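Local coordinates for vacuolar aminopeptidase 1 (Saccharomyces cerevisiae, PDB 5JGF), which removes amino acids, preferably neutral or hydrophobic ones, from the N-termini of peptides as a zinc-dependent dodecameric enzyme of the yeast vacuole, at residues V97-V102 and M236-F241; G136-K141 and S231-M236; V364-I369 and G445-G450; S372-G377 and F403-N408. All coordinates share one frame; numbering follows the deposited sequence.

Contact 1 (V97-V102 and M236-F241)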
loop_
_atom_site.group_PDB
_atom_site.type_symbol
_atom_site.label_atom_id
_atom_site.label_comp_id
_atom_site.label_asym_id
_atom_site.label_seq_id
_atom_site.Cartn_x
_atom_site.Cartn_y
_atom_site.Cartn_z
ATOM N N VAL D 97 -28.649 -26.514 -5.289
ATOM C CA VAL D 97 -27.500 -26.861 -6.118
ATOM C C VAL D 97 -28.047 -27.742 -7.236
ATOM O O VAL D 97 -28.766 -28.705 -6.978
ATOM C CB VAL D 97 -26.432 -27.627 -5.297
ATOM C CG1 VAL D 97 -25.326 -28.123 -6.206
ATOM C CG2 VAL D 97 -25.858 -26.713 -4.226
ATOM N N LYS D 98 -27.712 -27.399 -8.474
ATOM C CA LYS D 98 -28.206 -28.130 -9.640
ATOM C C LYS D 98 -27.142 -28.982 -10.312
ATOM O O LYS D 98 -26.016 -28.530 -10.503
ATOM C CB LYS D 98 -28.733 -27.138 -10.685
ATOM C CG LYS D 98 -29.928 -26.305 -10.260
ATOM C CD LYS D 98 -31.186 -27.150 -10.273
ATOM C CE LYS D 98 -32.439 -26.302 -10.122
ATOM N NZ LYS D 98 -33.652 -27.158 -10.263
ATOM N N LEU D 99 -27.486 -30.215 -10.676
ATOM C CA LEU D 99 -26.519 -31.034 -11.393
ATOM C C LEU D 99 -26.348 -30.346 -12.742
ATOM O O LEU D 99 -27.311 -29.815 -13.294
ATOM C CB LEU D 99 -27.042 -32.456 -11.617
ATOM C CG LEU D 99 -26.558 -33.518 -10.633
ATOM C CD1 LEU D 99 -27.152 -33.247 -9.259
ATOM C CD2 LEU D 99 -26.965 -34.895 -11.131
ATOM N N LYS D 100 -25.130 -30.338 -13.267
ATOM C CA LYS D 100 -24.884 -29.714 -14.559
ATOM C C LYS D 100 -25.437 -30.604 -15.675
ATOM O O LYS D 100 -25.711 -31.780 -15.450
ATOM C CB LYS D 100 -23.381 -29.490 -14.750
ATOM C CG LYS D 100 -22.859 -28.266 -14.000
ATOM C CD LYS D 100 -21.342 -28.218 -13.977
ATOM C CE LYS D 100 -20.843 -26.908 -13.370
ATOM N NZ LYS D 100 -19.543 -27.123 -12.664
ATOM N N PRO D 101 -25.637 -30.041 -16.882
ATOM C CA PRO D 101 -26.158 -30.792 -18.031
ATOM C C PRO D 101 -25.379 -32.096 -18.180
ATOM O O PRO D 101 -25.933 -33.141 -18.528
ATOM C CB PRO D 101 -25.939 -29.827 -19.189
ATOM C CG PRO D 101 -26.229 -28.509 -18.545
ATOM C CD PRO D 101 -25.481 -28.614 -17.222
ATOM N N VAL D 102 -24.079 -32.018 -17.922
ATOM C CA VAL D 102 -23.210 -33.187 -17.944
ATOM C C VAL D 102 -22.579 -33.157 -16.554
ATOM O O VAL D 102 -21.709 -32.330 -16.285
ATOM C CB VAL D 102 -22.094 -33.080 -19.015
ATOM C CG1 VAL D 102 -21.163 -34.285 -18.917
ATOM C CG2 VAL D 102 -22.706 -33.003 -20.409
ATOM N N MET D 236 -32.944 -34.805 -17.450
ATOM C CA MET D 236 -33.258 -34.645 -16.039
ATOM C C MET D 236 -32.861 -33.283 -15.496
ATOM O O MET D 236 -31.955 -32.630 -16.012
ATOM C CB MET D 236 -32.600 -35.754 -15.213
ATOM C CG MET D 236 -31.155 -36.023 -15.553
ATOM S SD MET D 236 -30.493 -37.435 -14.627
ATOM C CE MET D 236 -29.028 -36.680 -13.967
ATOM N N ASP D 237 -33.577 -32.861 -14.462
ATOM C CA ASP D 237 -33.354 -31.587 -13.787
ATOM C C ASP D 237 -33.352 -31.969 -12.313
ATOM O O ASP D 237 -34.403 -32.024 -11.675
ATOM C CB ASP D 237 -34.509 -30.625 -14.095
ATOM C CG ASP D 237 -34.333 -29.261 -13.447
ATOM O OD1 ASP D 237 -33.360 -29.074 -12.687
ATOM O OD2 ASP D 237 -35.182 -28.376 -13.695
ATOM N N LEU D 238 -32.164 -32.252 -11.783
ATOM C CA LEU D 238 -32.025 -32.673 -10.393
ATOM C C LEU D 238 -31.294 -31.664 -9.513
ATOM O O LEU D 238 -30.402 -30.954 -9.979
ATOM C CB LEU D 238 -31.284 -34.015 -10.329
ATOM C CG LEU D 238 -31.839 -35.151 -11.200
ATOM C CD1 LEU D 238 -31.002 -36.414 -10.998
ATOM C CD2 LEU D 238 -33.296 -35.410 -10.838
ATOM N N ASP D 239 -31.693 -31.620 -8.242
ATOM C CA ASP D 239 -31.103 -30.738 -7.235
ATOM C C ASP D 239 -30.359 -31.592 -6.223
ATOM O O ASP D 239 -30.577 -32.802 -6.126
ATOM C CB ASP D 239 -32.161 -30.030 -6.376
ATOM C CG ASP D 239 -33.040 -29.076 -7.136
ATOM O OD1 ASP D 239 -33.909 -28.482 -6.465
ATOM O OD2 ASP D 239 -32.883 -28.907 -8.358
ATOM N N LEU D 240 -29.498 -30.930 -5.459
ATOM C CA LEU D 240 -28.806 -31.548 -4.340
ATOM C C LEU D 240 -29.350 -30.670 -3.222
ATOM O O LEU D 240 -29.383 -29.444 -3.356
ATOM C CB LEU D 240 -27.288 -31.402 -4.435
ATOM C CG LEU D 240 -26.573 -32.334 -5.408
ATOM C CD1 LEU D 240 -25.074 -32.245 -5.134
ATOM C CD2 LEU D 240 -27.056 -33.778 -5.221
ATOM N N PHE D 241 -29.796 -31.283 -2.132
ATOM C CA PHE D 241 -30.379 -30.527 -1.030
ATOM C C PHE D 241 -30.100 -31.191 0.310
ATOM O O PHE D 241 -29.772 -32.374 0.367
ATOM C CB PHE D 241 -31.889 -30.438 -1.248
ATOM C CG PHE D 241 -32.512 -31.758 -1.601
ATOM C CD1 PHE D 241 -32.756 -32.714 -0.618
ATOM C CD2 PHE D 241 -32.794 -32.072 -2.927
ATOM C CE1 PHE D 241 -33.271 -33.972 -0.952
ATOM C CE2 PHE D 241 -33.308 -33.325 -3.275
ATOM C CZ PHE D 241 -33.547 -34.276 -2.285
HETATM O O HOH W 1 -34.148 -25.987 -13.113
HETATM O O HOH W 2 -29.849 -31.715 -13.572
HETATM O O HOH W 3 -30.590 -29.540 -12.964
#
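Leu99 reaches over the strand of residues 236-241 with both branches. Its CD1 meets Leu240 CG at 4.0 Å, the two side chains crossing at about a right angle, while CD2 meets the end methyl of Met236, CE, at 3.9 Å. The backbone of this leucine is held by a nearly straight bond from Leu99 N to Leu238 O (3.1 Å, 169° at the hydrogen). Leu240 completes the apolar side: its CB lies 4.0 Å from Val97 CB, and its N donates to Val97 O at 2.8 Å. Val97-Leu240 is thus an antiparallel hydrogen-bonded pair and Lys98-Asp239 the non-hydrogen-bonded pair beside it, which joins strand 96-99 to strand 233-242 inside a six-stranded antiparallel sheet. Lys98 and Asp239 project from the other face, side by side and pointing the same way. The lysine bends at chi2 (-75°), and NZ closes on the syn lone pair of Asp239 OD2 at 2.7 Å. A second, longer salt bridge runs from Lys98 NZ to Asp237 OD1, 3.1 Å and 28° out of the carboxylate plane. Two carboxylates sharing one ammonium probably favour its protonated state. Tyr26 OH hydrogen-bonds to Asp237 OD2, to which a water also bound to Lys98 NZ gives a proton.

Contact 2 (G136-K141 and S231-M236)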
loop_
_atom_site.group_PDB
_atom_site.type_symbol
_atom_site.label_atom_id
_atom_site.label_comp_id
_atom_site.label_asym_id
_atom_site.label_seq_id
_atom_site.Cartn_x
_atom_site.Cartn_y
_atom_site.Cartn_z
ATOM N N GLY D 136 -35.544 -34.609 -7.993
ATOM C CA GLY D 136 -35.997 -33.711 -9.032
ATOM C C GLY D 136 -36.814 -34.406 -10.096
ATOM O O GLY D 136 -37.387 -35.475 -9.867
ATOM N N ARG D 137 -36.842 -33.797 -11.275
ATOM C CA ARG D 137 -37.615 -34.309 -12.396
ATOM C C ARG D 137 -36.810 -35.099 -13.419
ATOM O O ARG D 137 -35.728 -34.683 -13.837
ATOM C CB ARG D 137 -38.304 -33.134 -13.093
ATOM C CG ARG D 137 -39.240 -33.518 -14.224
ATOM C CD ARG D 137 -39.808 -32.273 -14.885
ATOM N NE ARG D 137 -40.982 -32.580 -15.693
ATOM C CZ ARG D 137 -41.675 -31.680 -16.381
ATOM N NH1 ARG D 137 -42.733 -32.058 -17.085
ATOM N NH2 ARG D 137 -41.313 -30.406 -16.369
ATOM N N LEU D 138 -37.345 -36.250 -13.809
ATOM C CA LEU D 138 -36.712 -37.086 -14.821
ATOM C C LEU D 138 -37.662 -37.142 -16.005
ATOM O O LEU D 138 -38.870 -37.276 -15.822
ATOM C CB LEU D 138 -36.504 -38.518 -14.324
ATOM C CG LEU D 138 -35.565 -38.818 -13.158
ATOM C CD1 LEU D 138 -35.460 -40.334 -13.005
ATOM C CD2 LEU D 138 -34.188 -38.216 -13.410
ATOM N N LEU D 139 -37.122 -37.015 -17.211
ATOM C CA LEU D 139 -37.944 -37.118 -18.410
ATOM C C LEU D 139 -37.544 -38.446 -19.033
ATOM O O LEU D 139 -36.356 -38.727 -19.194
ATOM C CB LEU D 139 -37.660 -35.970 -19.384
ATOM C CG LEU D 139 -38.074 -34.562 -18.950
ATOM C CD1 LEU D 139 -37.803 -33.582 -20.086
ATOM C CD2 LEU D 139 -39.553 -34.546 -18.580
ATOM N N TYR D 140 -38.526 -39.277 -19.361
ATOM C CA TYR D 140 -38.219 -40.569 -19.953
ATOM C C TYR D 140 -39.185 -40.950 -21.064
ATOM O O TYR D 140 -40.238 -40.336 -21.236
ATOM C CB TYR D 140 -38.218 -41.663 -18.878
ATOM C CG TYR D 140 -39.572 -41.941 -18.262
ATOM C CD1 TYR D 140 -40.080 -41.136 -17.242
ATOM C CD2 TYR D 140 -40.351 -43.010 -18.707
ATOM C CE1 TYR D 140 -41.330 -41.391 -16.676
ATOM C CE2 TYR D 140 -41.602 -43.271 -18.152
ATOM C CZ TYR D 140 -42.085 -42.462 -17.138
ATOM O OH TYR D 140 -43.318 -42.726 -16.587
ATOM N N LYS D 141 -38.806 -41.974 -21.817
ATOM C CA LYS D 141 -39.614 -42.465 -22.922
ATOM C C LYS D 141 -39.601 -43.986 -22.854
ATOM O O LYS D 141 -38.568 -44.612 -23.083
ATOM C CB LYS D 141 -39.020 -41.974 -24.246
ATOM C CG LYS D 141 -39.742 -42.436 -25.498
ATOM C CD LYS D 141 -39.345 -41.582 -26.696
ATOM C CE LYS D 141 -37.847 -41.629 -26.961
ATOM N NZ LYS D 141 -37.459 -40.732 -28.086
ATOM N N SER D 231 -32.106 -47.023 -20.337
ATOM C CA SER D 231 -32.258 -46.715 -21.757
ATOM C C SER D 231 -33.416 -45.755 -22.018
ATOM O O SER D 231 -33.434 -45.049 -23.028
ATOM C CB SER D 231 -32.489 -48.001 -22.556
ATOM O OG SER D 231 -33.696 -48.634 -22.158
ATOM N N GLU D 232 -34.374 -45.725 -21.101
ATOM C CA GLU D 232 -35.543 -44.869 -21.252
ATOM C C GLU D 232 -35.339 -43.427 -20.786
ATOM O O GLU D 232 -36.156 -42.558 -21.083
ATOM C CB GLU D 232 -36.731 -45.502 -20.523
ATOM C CG GLU D 232 -36.987 -46.941 -20.966
ATOM C CD GLU D 232 -38.149 -47.593 -20.240
ATOM O OE1 GLU D 232 -38.147 -47.603 -18.991
ATOM O OE2 GLU D 232 -39.060 -48.107 -20.923
ATOM N N LEU D 233 -34.253 -43.171 -20.063
ATOM C CA LEU D 233 -33.973 -41.818 -19.580
ATOM C C LEU D 233 -33.516 -40.912 -20.722
ATOM O O LEU D 233 -32.585 -41.253 -21.453
ATOM C CB LEU D 233 -32.890 -41.854 -18.500
ATOM C CG LEU D 233 -33.156 -42.680 -17.237
ATOM C CD1 LEU D 233 -31.923 -42.632 -16.345
ATOM C CD2 LEU D 233 -34.374 -42.141 -16.496
ATOM N N ILE D 234 -34.169 -39.759 -20.871
ATOM C CA ILE D 234 -33.820 -38.802 -21.926
ATOM C C ILE D 234 -33.215 -37.495 -21.412
ATOM O O ILE D 234 -32.358 -36.909 -22.071
ATOM C CB ILE D 234 -35.048 -38.467 -22.809
ATOM C CG1 ILE D 234 -35.152 -39.486 -23.940
ATOM C CG2 ILE D 234 -34.935 -37.070 -23.394
ATOM C CD1 ILE D 234 -36.244 -40.474 -23.739
ATOM N N GLN D 235 -33.677 -37.034 -20.254
ATOM C CA GLN D 235 -33.167 -35.802 -19.647
ATOM C C GLN D 235 -33.559 -35.730 -18.178
ATOM O O GLN D 235 -34.396 -36.501 -17.710
ATOM C CB GLN D 235 -33.710 -34.560 -20.365
ATOM C CG GLN D 235 -32.737 -33.916 -21.351
ATOM C CD GLN D 235 -31.362 -33.678 -20.746
ATOM O OE1 GLN D 235 -31.228 -33.484 -19.536
ATOM N NE2 GLN D 235 -30.334 -33.682 -21.587
ATOM N N MET D 236 -32.944 -34.805 -17.450
ATOM C CA MET D 236 -33.258 -34.645 -16.039
ATOM C C MET D 236 -32.861 -33.283 -15.496
ATOM O O MET D 236 -31.955 -32.630 -16.012
ATOM C CB MET D 236 -32.600 -35.754 -15.213
ATOM C CG MET D 236 -31.155 -36.023 -15.553
ATOM S SD MET D 236 -30.493 -37.435 -14.627
ATOM C CE MET D 236 -29.028 -36.680 -13.967
#
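The strands 136-140 and 233-236 run antiparallel, 150° between their directions, and their register slips by one residue where Ile234 and Gln235 both face Leu139. Leu139 O takes Ile234 N at 2.9 Å and, more weakly, Gln235 N at 3.3 Å, while Leu139 N gives a nearly straight bond (172°) to Gln235 O. Past the slip, Lys141 N donates to Glu232 O at 2.8 Å, in the carbonyl plane. Two successive residues opposite one, sharing its carbonyl, define a classic beta bulge, here close to the start of strand 233-242 in the six-stranded antiparallel sheet. On the face carrying Leu138, Leu233 and Met236, Leu138 holds CG anti to its carbonyl carbon (chi1 -65°), which brings its branches nearer the other strand, where they part: CD1 touches Leu233 CD2 at 4.1 Å, whereas CD2 presses on Met236 CB at 3.4 Å, tighter than usual for two carbons. Leu138 and Met236 lie alongside each other and point the same way. Helix 216-226 packs on this face through Val222, which touches both Leu138 and Leu233. Tyr140 CB lies 3.1 Å from Glu232 O. On the other face, Leu139 CD1 sits 4.2 Å from Gln235 CB. The Gln235 amide is held at both ends: OE1 accepts from Met236 N at 3.0 Å, and NE2 bonds to Glu390 of a neighbouring subunit.

Contact 3 (V364-I369 and G445-G450)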
loop_
_atom_site.group_PDB
_atom_site.type_symbol
_atom_site.label_atom_id
_atom_site.label_comp_id
_atom_site.label_asym_id
_atom_site.label_seq_id
_atom_site.Cartn_x
_atom_site.Cartn_y
_atom_site.Cartn_z
ATOM N N VAL D 364 -40.011 -9.979 15.583
ATOM C CA VAL D 364 -39.514 -10.973 16.519
ATOM C C VAL D 364 -40.354 -12.227 16.300
ATOM O O VAL D 364 -41.385 -12.181 15.629
ATOM C CB VAL D 364 -39.620 -10.485 17.979
ATOM C CG1 VAL D 364 -38.749 -9.242 18.162
ATOM C CG2 VAL D 364 -41.068 -10.179 18.339
ATOM N N PRO D 365 -39.925 -13.365 16.858
ATOM C CA PRO D 365 -40.666 -14.618 16.685
ATOM C C PRO D 365 -42.021 -14.738 17.379
ATOM O O PRO D 365 -42.270 -14.111 18.407
ATOM C CB PRO D 365 -39.692 -15.676 17.213
ATOM C CG PRO D 365 -38.335 -14.998 17.157
ATOM C CD PRO D 365 -38.657 -13.599 17.570
ATOM N N ASN D 366 -42.880 -15.560 16.786
ATOM C CA ASN D 366 -44.196 -15.890 17.327
ATOM C C ASN D 366 -45.167 -14.763 17.659
ATOM O O ASN D 366 -45.942 -14.864 18.614
ATOM C CB ASN D 366 -43.994 -16.780 18.556
ATOM C CG ASN D 366 -43.084 -17.958 18.260
ATOM O OD1 ASN D 366 -43.284 -18.674 17.281
ATOM N ND2 ASN D 366 -42.077 -18.160 19.101
ATOM N N VAL D 367 -45.146 -13.704 16.862
ATOM C CA VAL D 367 -46.045 -12.579 17.083
ATOM C C VAL D 367 -47.058 -12.458 15.951
ATOM O O VAL D 367 -48.264 -12.418 16.189
ATOM C CB VAL D 367 -45.258 -11.260 17.205
ATOM C CG1 VAL D 367 -46.212 -10.073 17.203
ATOM C CG2 VAL D 367 -44.439 -11.277 18.492
ATOM N N GLY D 368 -46.567 -12.405 14.717
ATOM C CA GLY D 368 -47.466 -12.286 13.585
ATOM C C GLY D 368 -46.761 -11.926 12.293
ATOM O O GLY D 368 -45.533 -11.855 12.240
ATOM N N ILE D 369 -47.552 -11.689 11.253
ATOM C CA ILE D 369 -47.030 -11.341 9.938
ATOM C C ILE D 369 -46.186 -10.071 10.014
ATOM O O ILE D 369 -46.415 -9.211 10.865
ATOM C CB ILE D 369 -48.197 -11.138 8.930
ATOM C CG1 ILE D 369 -47.711 -11.377 7.499
ATOM C CG2 ILE D 369 -48.790 -9.734 9.081
ATOM C CD1 ILE D 369 -47.441 -12.843 7.182
ATOM N N GLY D 445 -40.162 -18.812 14.142
ATOM C CA GLY D 445 -40.839 -19.167 15.374
ATOM C C GLY D 445 -41.675 -20.416 15.167
ATOM O O GLY D 445 -42.216 -20.628 14.085
ATOM N N SER D 446 -41.788 -21.250 16.198
ATOM C CA SER D 446 -42.589 -22.469 16.083
ATOM C C SER D 446 -44.085 -22.161 15.911
ATOM O O SER D 446 -44.837 -23.000 15.416
ATOM C CB SER D 446 -42.373 -23.361 17.307
ATOM O OG SER D 446 -42.668 -22.668 18.508
ATOM N N LYS D 447 -44.513 -20.967 16.316
ATOM C CA LYS D 447 -45.913 -20.550 16.173
ATOM C C LYS D 447 -46.173 -19.766 14.882
ATOM O O LYS D 447 -47.322 -19.538 14.500
ATOM C CB LYS D 447 -46.337 -19.647 17.345
ATOM C CG LYS D 447 -46.698 -20.329 18.652
ATOM C CD LYS D 447 -47.507 -19.377 19.549
ATOM C CE LYS D 447 -48.780 -18.903 18.836
ATOM N NZ LYS D 447 -49.689 -18.165 19.762
ATOM N N ASP D 448 -45.107 -19.347 14.211
ATOM C CA ASP D 448 -45.255 -18.537 13.009
ATOM C C ASP D 448 -45.956 -19.144 11.798
ATOM O O ASP D 448 -46.614 -18.427 11.046
ATOM C CB ASP D 448 -43.894 -17.948 12.628
ATOM C CG ASP D 448 -43.508 -16.790 13.536
ATOM O OD1 ASP D 448 -42.365 -16.748 14.038
ATOM O OD2 ASP D 448 -44.369 -15.913 13.754
ATOM N N VAL D 449 -45.840 -20.450 11.597
ATOM C CA VAL D 449 -46.542 -21.069 10.477
ATOM C C VAL D 449 -48.040 -20.863 10.730
ATOM O O VAL D 449 -48.776 -20.402 9.855
ATOM C CB VAL D 449 -46.251 -22.585 10.384
ATOM C CG1 VAL D 449 -47.114 -23.215 9.298
ATOM C CG2 VAL D 449 -44.775 -22.813 10.075
ATOM N N GLY D 450 -48.473 -21.187 11.945
ATOM C CA GLY D 450 -49.874 -21.034 12.307
ATOM C C GLY D 450 -50.356 -19.595 12.279
ATOM O O GLY D 450 -51.462 -19.314 11.816
HETATM O O HOH W 4 -43.666 -13.474 14.404
HETATM O O HOH W 5 -48.716 -15.598 19.534
#
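The loop leading into strand 369-372 meets the turn that joins strand 442-445 to the long helix 448-468; the Asp448 carboxylate takes the N-H of Asn366, and the Asn366 side-chain amide takes the N-H of Lys447. Asn366 N points at Asp448 OD1, 3.0 Å away and nearly straight at 170°, reaching it on the syn side but 35° out of the carboxylate plane. In return, Asn366 OD1 accepts from Lys447 N at 2.8 Å, the donor tilted from the carbonyl plane. The asparagine can do this because CG stands anti to its carbonyl carbon (chi1 -51°), which carries the amide over Gly445 and Lys447. Its OD1 comes within 3.1 Å of Gly445 CA, closeness eased by the absence of a side chain there, and within 3.2 Å of Lys447 CB. The amide's other end is also engaged, since Asn366 ND2 donates to His254 O, which fixes the rotation of the group. A water hydrogen-bonds to Asp448 OD2 at 2.6 Å, lies close to Val364 O and accepts from Val367 N; another connects Asn366 O with Lys447 NZ. Pro365 packs its CB on Gly445 CA at 4.1 Å and touches Tyr111 of a neighbouring subunit. Asp448 N donates to Gly445 O at 3.2 Å, and the backbone angles of Ser446 and Lys447 make residues 445-448 a type I beta turn leading into the helix.

Contact 4 (S372-G377 and F403-N408)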
loop_
_atom_site.group_PDB
_atom_site.type_symbol
_atom_site.label_atom_id
_atom_site.label_comp_id
_atom_site.label_asym_id
_atom_site.label_seq_id
_atom_site.Cartn_x
_atom_site.Cartn_y
_atom_site.Cartn_z
ATOM N N SER D 372 -43.284 -5.580 4.987
ATOM C CA SER D 372 -41.986 -5.198 4.430
ATOM C C SER D 372 -42.121 -3.808 3.832
ATOM O O SER D 372 -42.892 -3.593 2.890
ATOM C CB SER D 372 -41.542 -6.191 3.354
ATOM O OG SER D 372 -41.327 -7.480 3.903
ATOM N N LEU D 373 -41.365 -2.866 4.384
ATOM C CA LEU D 373 -41.427 -1.483 3.943
ATOM C C LEU D 373 -40.095 -0.984 3.408
ATOM O O LEU D 373 -39.044 -1.269 3.980
ATOM C CB LEU D 373 -41.862 -0.601 5.114
ATOM C CG LEU D 373 -43.184 -0.976 5.786
ATOM C CD1 LEU D 373 -43.010 -0.986 7.297
ATOM C CD2 LEU D 373 -44.266 0.007 5.364
ATOM N N ASP D 374 -40.152 -0.235 2.313
ATOM C CA ASP D 374 -38.953 0.331 1.706
ATOM C C ASP D 374 -39.336 1.530 0.856
ATOM O O ASP D 374 -40.194 1.429 -0.022
ATOM C CB ASP D 374 -38.244 -0.687 0.822
ATOM C CG ASP D 374 -36.912 -0.178 0.332
ATOM O OD1 ASP D 374 -35.962 -0.165 1.140
ATOM O OD2 ASP D 374 -36.815 0.226 -0.846
ATOM N N PRO D 375 -38.697 2.684 1.101
ATOM C CA PRO D 375 -39.004 3.895 0.339
ATOM C C PRO D 375 -38.298 4.018 -1.014
ATOM O O PRO D 375 -38.567 4.951 -1.771
ATOM C CB PRO D 375 -38.600 5.003 1.303
ATOM C CG PRO D 375 -37.367 4.415 1.955
ATOM C CD PRO D 375 -37.780 2.979 2.223
ATOM N N ASN D 376 -37.410 3.079 -1.330
ATOM C CA ASN D 376 -36.687 3.157 -2.593
ATOM C C ASN D 376 -37.017 2.109 -3.652
ATOM O O ASN D 376 -36.170 1.755 -4.473
ATOM C CB ASN D 376 -35.186 3.194 -2.314
ATOM C CG ASN D 376 -34.744 4.535 -1.753
ATOM O OD1 ASN D 376 -34.674 5.531 -2.479
ATOM N ND2 ASN D 376 -34.470 4.576 -0.454
ATOM N N GLY D 377 -38.248 1.611 -3.624
ATOM C CA GLY D 377 -38.681 0.657 -4.630
ATOM C C GLY D 377 -38.388 -0.822 -4.474
ATOM O O GLY D 377 -38.750 -1.600 -5.359
ATOM N N PHE D 403 -40.663 -4.361 9.045
ATOM C CA PHE D 403 -39.275 -4.564 8.668
ATOM C C PHE D 403 -38.912 -3.576 7.571
ATOM O O PHE D 403 -39.583 -3.493 6.537
ATOM C CB PHE D 403 -38.944 -5.971 8.168
ATOM C CG PHE D 403 -37.501 -6.101 7.729
ATOM C CD1 PHE D 403 -37.130 -5.845 6.412
ATOM C CD2 PHE D 403 -36.499 -6.333 8.669
ATOM C CE1 PHE D 403 -35.782 -5.805 6.037
ATOM C CE2 PHE D 403 -35.148 -6.296 8.307
ATOM C CZ PHE D 403 -34.791 -6.029 6.988
ATOM N N GLN D 404 -37.861 -2.802 7.831
ATOM C CA GLN D 404 -37.323 -1.835 6.883
ATOM C C GLN D 404 -35.830 -1.791 7.191
ATOM O O GLN D 404 -35.433 -1.967 8.340
ATOM C CB GLN D 404 -37.939 -0.439 7.065
ATOM C CG GLN D 404 -37.383 0.593 6.066
ATOM C CD GLN D 404 -38.232 1.852 5.958
ATOM O OE1 GLN D 404 -39.460 1.782 5.888
ATOM N NE2 GLN D 404 -37.577 3.010 5.923
ATOM N N ILE D 405 -35.006 -1.574 6.173
ATOM C CA ILE D 405 -33.558 -1.531 6.374
ATOM C C ILE D 405 -33.098 -0.198 6.947
ATOM O O ILE D 405 -33.795 0.810 6.837
ATOM C CB ILE D 405 -32.794 -1.749 5.046
ATOM C CG1 ILE D 405 -33.120 -0.612 4.069
ATOM C CG2 ILE D 405 -33.162 -3.099 4.442
ATOM C CD1 ILE D 405 -32.183 -0.538 2.866
ATOM N N LYS D 406 -31.926 -0.197 7.575
ATOM C CA LYS D 406 -31.367 1.043 8.101
ATOM C C LYS D 406 -30.937 1.819 6.860
ATOM O O LYS D 406 -30.677 1.218 5.815
ATOM C CB LYS D 406 -30.156 0.743 8.995
ATOM C CG LYS D 406 -30.521 -0.023 10.263
ATOM C CD LYS D 406 -29.303 -0.356 11.117
ATOM C CE LYS D 406 -28.619 0.894 11.650
ATOM N NZ LYS D 406 -27.532 0.556 12.622
ATOM N N ASN D 407 -30.870 3.144 6.955
ATOM C CA ASN D 407 -30.474 3.956 5.810
ATOM C C ASN D 407 -29.095 3.630 5.245
ATOM O O ASN D 407 -28.859 3.840 4.049
ATOM C CB ASN D 407 -30.512 5.451 6.161
ATOM C CG ASN D 407 -31.894 5.933 6.548
ATOM O OD1 ASN D 407 -32.885 5.228 6.358
ATOM N ND2 ASN D 407 -31.966 7.148 7.109
ATOM N N ASN D 408 -28.192 3.137 6.089
ATOM C CA ASN D 408 -26.834 2.808 5.662
ATOM C C ASN D 408 -26.673 1.315 5.420
ATOM O O ASN D 408 -25.550 0.800 5.429
ATOM C CB ASN D 408 -25.830 3.246 6.735
ATOM C CG ASN D 408 -26.079 2.584 8.071
ATOM O OD1 ASN D 408 -27.001 1.771 8.229
ATOM N ND2 ASN D 408 -25.255 2.935 9.051
HETATM O O HOH W 6 -36.435 -1.676 3.470
#
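Leu373 and Phe403 are joined by a single main-chain hydrogen bond: Leu373 N to Phe403 O, 2.9 Å, 177° at the hydrogen and nearly along the C=O axis. It closes the parallel pairing of Ser372 with Phe403, whose CA atoms are 5.1 Å apart, at the ends of strands 369-372 and 400-403 on the border of the nine-stranded mixed sheet. The close packing lies just beyond. Gln404 is extended, with CG anti to its backbone N (chi1 -180°), and lies along the Leu373 carbonyl; its CG is 3.3 Å from Leu373 O, and OE1 is 3.5 Å from Leu373 CB. At the far end NE2 sits 3.7 Å from Pro375 CD. Pro101 of a neighbouring subunit packs on both Leu373 and Gln404. The Phe403 ring packs edge-to-face with His347, which probably binds substrate.

The other part is looser and bridged by water. One molecule donates to Leu373 O at 2.7 Å and to Asp374 OD1, and accepts from Ile405 N; the nearest direct touch there is Asp374 OD1 to Ile405 CG1, at 4.1 Å. Asp374 OD2 accepts from Asn376 N at 3.0 Å, the donor lying above the carboxylate plane, which makes an Asx turn; His378 is its other partner. The chemistry implies that the bond from Leu373 N to Phe403 O is the last direct main-chain link between the two segments, and that beyond it one water serves Leu373 O, Asp374 OD1 and Ile405 N as the chains diverge.

Contacts 1 and 2 share Met236 and strand 233-242, pairing its two edges with strands 96-99 and 132-140 in one antiparallel sheet; a probable hydrogen bond from Asp237 N to Arg137 O (2.9 Å) joins them. Contact 2 is the more buried and mainly apolar and main-chain in character, whereas contact 1, partly buried, adds a salt-bridge network. Contacts 3 and 4 lie at loops flanking strand 369-372 of the other, mixed sheet, contact 4 nested within the chain loop closed by contact 3. Both are partly buried; contact 3 relies on a side-chain amide and a carboxylate taking main-chain N-H groups, contact 4 on one main-chain bond, and both add bridging water.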